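Local coordinates for protein N-terminal domain of PorA (28-171) (Porphyromonas gingivalis ATCC 33277, PDB 6KJK) that is a cargo protein of the type IX secretion system that impacts PorXY-SigP signalling, the present chain being its N-terminal domain, at residues G30-N42 with G86-V100. Numbering follows the deposited sequence.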
loop_
_atom_site.group_PDB
_atom_site.type_symbol
_atom_site.label_atom_id
_atom_site.label_comp_id
_atom_site.label_asym_id
_atom_site.label_seq_id
_atom_site.Cartn_x
_atom_site.Cartn_y
_atom_site.Cartn_z
ATOM N N GLY A 30 4.832 6.175 -22.452
ATOM C CA GLY A 30 4.422 7.461 -21.919
ATOM C C GLY A 30 3.786 7.422 -20.545
ATOM O O GLY A 30 3.334 8.468 -20.060
ATOM N N THR A 31 3.753 6.258 -19.896
ATOM C CA THR A 31 3.210 6.099 -18.551
ATOM C C THR A 31 4.310 5.641 -17.599
ATOM O O THR A 31 5.114 4.768 -17.941
ATOM C CB THR A 31 2.069 5.083 -18.561
ATOM O OG1 THR A 31 0.992 5.605 -19.349
ATOM C CG2 THR A 31 1.569 4.807 -17.150
ATOM N N GLU A 32 4.356 6.251 -16.409
ATOM C CA GLU A 32 5.285 5.881 -15.349
ATOM C C GLU A 32 4.602 4.933 -14.376
ATOM O O GLU A 32 3.391 5.036 -14.144
ATOM C CB GLU A 32 5.724 7.110 -14.557
ATOM C CG GLU A 32 6.245 8.270 -15.416
ATOM C CD GLU A 32 7.646 8.032 -15.962
ATOM O OE1 GLU A 32 8.019 6.862 -16.172
ATOM O OE2 GLU A 32 8.369 9.029 -16.186
ATOM N N GLU A 33 5.383 4.043 -13.776
ATOM C CA GLU A 33 4.874 3.162 -12.729
ATOM C C GLU A 33 5.827 3.204 -11.551
ATOM O O GLU A 33 7.046 3.104 -11.735
ATOM C CB GLU A 33 4.700 1.722 -13.215
ATOM C CG GLU A 33 4.012 0.826 -12.188
ATOM C CD GLU A 33 3.933 -0.626 -12.601
ATOM O OE1 GLU A 33 4.729 -1.437 -12.073
ATOM O OE2 GLU A 33 3.060 -0.957 -13.431
ATOM N N MET A 34 5.281 3.370 -10.348
ATOM C CA MET A 34 6.024 3.267 -9.104
ATOM C C MET A 34 5.355 2.202 -8.256
ATOM O O MET A 34 4.133 2.017 -8.323
ATOM C CB MET A 34 6.037 4.608 -8.370
ATOM C CG MET A 34 6.617 5.692 -9.268
ATOM S SD MET A 34 6.729 7.323 -8.527
ATOM C CE MET A 34 8.099 7.057 -7.397
ATOM N N LYS A 35 6.135 1.474 -7.458
ATOM C CA LYS A 35 5.561 0.349 -6.728
ATOM C C LYS A 35 6.076 0.277 -5.308
ATOM O O LYS A 35 7.292 0.293 -5.081
ATOM C CB LYS A 35 5.855 -0.954 -7.451
ATOM C CG LYS A 35 5.296 -2.173 -6.760
ATOM C CD LYS A 35 5.777 -3.389 -7.517
ATOM C CE LYS A 35 4.718 -4.455 -7.622
ATOM N NZ LYS A 35 5.325 -5.821 -7.706
ATOM N N PHE A 36 5.158 0.153 -4.361
ATOM C CA PHE A 36 5.457 -0.196 -2.978
ATOM C C PHE A 36 5.221 -1.681 -2.788
ATOM O O PHE A 36 4.231 -2.234 -3.276
ATOM C CB PHE A 36 4.507 0.581 -2.054
ATOM C CG PHE A 36 4.493 0.087 -0.641
ATOM C CD1 PHE A 36 5.388 0.584 0.283
ATOM C CD2 PHE A 36 3.617 -0.891 -0.230
ATOM C CE1 PHE A 36 5.390 0.129 1.576
ATOM C CE2 PHE A 36 3.619 -1.357 1.064
ATOM C CZ PHE A 36 4.506 -0.832 1.978
ATOM N N LYS A 37 6.148 -2.330 -2.088
ATOM C CA LYS A 37 6.034 -3.750 -1.783
ATOM C C LYS A 37 6.333 -3.972 -0.311
ATOM O O LYS A 37 7.312 -3.435 0.221
ATOM C CB LYS A 37 7.029 -4.601 -2.610
ATOM C CG LYS A 37 6.627 -4.791 -4.078
ATOM C CD LYS A 37 7.750 -5.502 -4.828
ATOM C CE LYS A 37 7.885 -6.933 -4.329
ATOM N NZ LYS A 37 8.469 -7.843 -5.357
ATOM N N GLY A 38 5.523 -4.789 0.331
ATOM C CA GLY A 38 5.767 -5.147 1.706
ATOM C C GLY A 38 5.033 -6.423 2.033
ATOM O O GLY A 38 4.602 -7.167 1.140
ATOM N N MET A 39 4.927 -6.702 3.321
ATOM C CA MET A 39 4.275 -7.900 3.834
ATOM C C MET A 39 3.442 -7.504 5.041
ATOM O O MET A 39 3.893 -6.682 5.860
ATOM C CB MET A 39 5.310 -8.930 4.334
ATOM C CG MET A 39 6.255 -9.459 3.266
ATOM S SD MET A 39 5.486 -10.627 2.126
ATOM C CE MET A 39 4.552 -11.564 3.260
ATOM N N VAL A 40 2.257 -8.078 5.184
ATOM C CA VAL A 40 1.469 -7.952 6.410
ATOM C C VAL A 40 1.649 -9.245 7.192
ATOM O O VAL A 40 1.376 -10.338 6.674
ATOM C CB VAL A 40 -0.007 -7.696 6.091
ATOM C CG1 VAL A 40 -0.780 -7.602 7.395
ATOM C CG2 VAL A 40 -0.143 -6.405 5.302
ATOM N N ILE A 41 2.090 -9.126 8.448
ATOM C CA ILE A 41 2.455 -10.284 9.262
ATOM C C ILE A 41 1.608 -10.293 10.514
ATOM O O ILE A 41 1.494 -9.270 11.187
ATOM C CB ILE A 41 3.950 -10.241 9.618
ATOM C CG1 ILE A 41 4.773 -10.321 8.332
ATOM C CG2 ILE A 41 4.357 -11.381 10.593
ATOM C CD1 ILE A 41 6.183 -9.869 8.472
ATOM N N ASN A 42 1.030 -11.436 10.844
ATOM C CA ASN A 42 0.346 -11.608 12.113
ATOM C C ASN A 42 1.290 -12.385 13.023
ATOM O O ASN A 42 1.602 -13.546 12.737
ATOM C CB ASN A 42 -0.943 -12.397 11.891
ATOM C CG ASN A 42 -1.554 -12.897 13.183
ATOM O OD1 ASN A 42 -1.339 -12.312 14.249
ATOM N ND2 ASN A 42 -2.333 -13.985 13.093
ATOM N N GLY A 86 -1.091 -14.992 9.003
ATOM C CA GLY A 86 -0.327 -15.616 10.067
ATOM C C GLY A 86 1.120 -15.144 10.067
ATOM O O GLY A 86 1.455 -14.051 9.563
ATOM N N GLY A 87 1.999 -15.967 10.647
ATOM C CA GLY A 87 3.354 -15.514 10.920
ATOM C C GLY A 87 4.234 -15.402 9.701
ATOM O O GLY A 87 5.217 -14.649 9.725
ATOM N N GLU A 88 3.945 -16.164 8.659
ATOM C CA GLU A 88 4.772 -16.064 7.466
ATOM C C GLU A 88 4.440 -14.818 6.657
ATOM O O GLU A 88 5.311 -14.285 5.967
ATOM C CB GLU A 88 4.589 -17.299 6.608
ATOM C CG GLU A 88 5.191 -18.518 7.264
ATOM C CD GLU A 88 4.924 -19.779 6.493
ATOM O OE1 GLU A 88 5.831 -20.245 5.769
ATOM O OE2 GLU A 88 3.800 -20.306 6.612
ATOM N N GLY A 89 3.205 -14.354 6.731
ATOM C CA GLY A 89 2.857 -13.063 6.183
ATOM C C GLY A 89 2.164 -13.165 4.835
ATOM O O GLY A 89 2.197 -14.194 4.139
ATOM N N GLU A 90 1.540 -12.065 4.452
ATOM C CA GLU A 90 0.861 -11.958 3.193
ATOM C C GLU A 90 1.479 -10.814 2.389
ATOM O O GLU A 90 1.537 -9.674 2.885
ATOM C CB GLU A 90 -0.604 -11.688 3.403
ATOM C CG GLU A 90 -1.392 -11.602 2.105
ATOM C CD GLU A 90 -1.552 -12.957 1.399
ATOM O OE1 GLU A 90 -0.758 -13.887 1.658
ATOM O OE2 GLU A 90 -2.486 -13.057 0.568
ATOM N N PRO A 91 1.909 -11.053 1.165
ATOM C CA PRO A 91 2.445 -9.942 0.359
ATOM C C PRO A 91 1.425 -8.833 0.165
ATOM O O PRO A 91 0.222 -9.064 0.019
ATOM C CB PRO A 91 2.783 -10.608 -0.985
ATOM C CG PRO A 91 3.024 -12.047 -0.621
ATOM C CD PRO A 91 2.076 -12.358 0.494
ATOM N N LEU A 92 1.933 -7.616 0.128
ATOM C CA LEU A 92 1.168 -6.405 -0.060
ATOM C C LEU A 92 1.893 -5.571 -1.096
ATOM O O LEU A 92 3.098 -5.331 -0.970
ATOM C CB LEU A 92 1.153 -5.615 1.261
ATOM C CG LEU A 92 0.608 -4.202 1.197
ATOM C CD1 LEU A 92 -0.866 -4.172 0.739
ATOM C CD2 LEU A 92 0.788 -3.544 2.563
ATOM N N SER A 93 1.184 -5.115 -2.115
ATOM C CA SER A 93 1.802 -4.184 -3.042
ATOM C C SER A 93 0.819 -3.098 -3.441
ATOM O O SER A 93 -0.404 -3.294 -3.445
ATOM C CB SER A 93 2.384 -4.846 -4.278
ATOM O OG SER A 93 1.383 -5.408 -5.075
ATOM N N LEU A 94 1.368 -1.946 -3.797
ATOM C CA LEU A 94 0.571 -0.840 -4.310
ATOM C C LEU A 94 1.322 -0.236 -5.479
ATOM O O LEU A 94 2.465 0.207 -5.310
ATOM C CB LEU A 94 0.355 0.212 -3.212
ATOM C CG LEU A 94 -0.489 1.426 -3.593
ATOM C CD1 LEU A 94 -1.903 1.004 -3.917
ATOM C CD2 LEU A 94 -0.476 2.464 -2.465
ATOM N N ARG A 95 0.708 -0.234 -6.644
ATOM C CA ARG A 95 1.313 0.318 -7.835
ATOM C C ARG A 95 0.610 1.627 -8.159
ATOM O O ARG A 95 -0.629 1.702 -8.148
ATOM C CB ARG A 95 1.106 -0.656 -8.984
ATOM C CG ARG A 95 2.036 -1.852 -8.970
ATOM C CD ARG A 95 1.602 -2.802 -10.085
ATOM N NE ARG A 95 2.572 -3.841 -10.437
ATOM C CZ ARG A 95 2.583 -5.061 -9.910
ATOM N NH1 ARG A 95 1.699 -5.392 -8.972
ATOM N NH2 ARG A 95 3.492 -5.948 -10.300
ATOM N N TYR A 96 1.382 2.647 -8.487
ATOM C CA TYR A 96 0.865 3.968 -8.814
ATOM C C TYR A 96 1.359 4.277 -10.211
ATOM O O TYR A 96 2.571 4.233 -10.464
ATOM C CB TYR A 96 1.412 4.965 -7.800
ATOM C CG TYR A 96 1.050 6.419 -8.049
ATOM C CD1 TYR A 96 -0.218 6.812 -8.487
ATOM C CD2 TYR A 96 1.994 7.386 -7.845
ATOM C CE1 TYR A 96 -0.504 8.140 -8.710
ATOM C CE2 TYR A 96 1.716 8.738 -8.064
ATOM C CZ TYR A 96 0.444 9.103 -8.491
ATOM O OH TYR A 96 0.092 10.434 -8.719
ATOM N N THR A 97 0.438 4.578 -11.129
ATOM C CA THR A 97 0.783 4.801 -12.524
ATOM C C THR A 97 0.237 6.157 -12.939
ATOM O O THR A 97 -0.822 6.578 -12.470
ATOM C CB THR A 97 0.193 3.723 -13.401
ATOM O OG1 THR A 97 -1.202 3.634 -13.158
ATOM C CG2 THR A 97 0.796 2.392 -13.066
ATOM N N PHE A 98 0.970 6.861 -13.789
ATOM C CA PHE A 98 0.620 8.245 -14.093
ATOM C C PHE A 98 1.442 8.693 -15.290
ATOM O O PHE A 98 2.397 8.019 -15.674
ATOM C CB PHE A 98 0.878 9.176 -12.890
ATOM C CG PHE A 98 2.274 9.037 -12.323
ATOM C CD1 PHE A 98 3.324 9.817 -12.803
ATOM C CD2 PHE A 98 2.538 8.114 -11.332
ATOM C CE1 PHE A 98 4.607 9.654 -12.310
ATOM C CE2 PHE A 98 3.813 7.944 -10.824
ATOM C CZ PHE A 98 4.853 8.707 -11.310
ATOM N N PRO A 99 1.070 9.816 -15.908
ATOM C CA PRO A 99 1.775 10.249 -17.123
ATOM C C PRO A 99 3.209 10.679 -16.847
ATOM O O PRO A 99 3.516 11.291 -15.823
ATOM C CB PRO A 99 0.930 11.433 -17.615
ATOM C CG PRO A 99 -0.420 11.209 -17.032
ATOM C CD PRO A 99 -0.145 10.609 -15.669
ATOM N N VAL A 100 4.086 10.368 -17.808
ATOM C CA VAL A 100 5.411 10.968 -17.820
ATOM C C VAL A 100 5.268 12.485 -17.813
ATOM O O VAL A 100 4.409 13.055 -18.503
ATOM C CB VAL A 100 6.188 10.500 -19.061
ATOM C CG1 VAL A 100 7.488 11.279 -19.211
ATOM C CG2 VAL A 100 6.448 9.021 -18.995
HETATM O O HOH W 1 2.373 -7.307 -6.577
#
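Glu32 pairs with Phe98 and Phe36 with Leu94 where strands 31-42 and 90-99 run antiparallel within one sheet of a two-sheet, beta-sandwich-like domain. They illustrate how such a pair gives one face to the core and keeps the other polar and partly exposed. Ten backbone hydrogen bonds join the strands from Glu32–Phe98 to Val40–Glu90, and in the loop before strand 90-99, Gly86 O accepts from Asn42 N.

The core face is tightly filled. With CG of Phe98 wedged between its backbone N and carbonyl carbon (chi1 52°), the ring swings over to strand 31-42. There Glu32 CB forms a CH-pi contact with one face, 3.9 Å from the centroid, while Met34 SD lies in plane at the edge, 3.6 Å from Phe98 CZ, a Met-aromatic contact. The buried Glu32 carboxylate is satisfied by the hydroxyls of Tyr133 and Thr27. Farther along, Leu92 CD2 meets the Phe36 ring edge at CE2 (3.9 Å), and Phe131 and Ile129 of the facing sheet cover Met34, Leu94 and Phe36.

On the polar face, looseness shows in partial exposure and a long salt bridge, Glu33 OE1 to Arg95 NE at 3.6 Å, with carboxylate and guanidinium nearly perpendicular. Lys35 nevertheless lies close alongside Arg95, its CE 3.2 Å above the guanidinium plane and its NZ 3.2 Å from Arg95 NH2. A water probably eases this meeting of cations: it accepts a weak bond from Lys35 NZ and a firmer one from Arg95 NH1 (3.1 Å), and sits 2.6 Å from Ser93 OG.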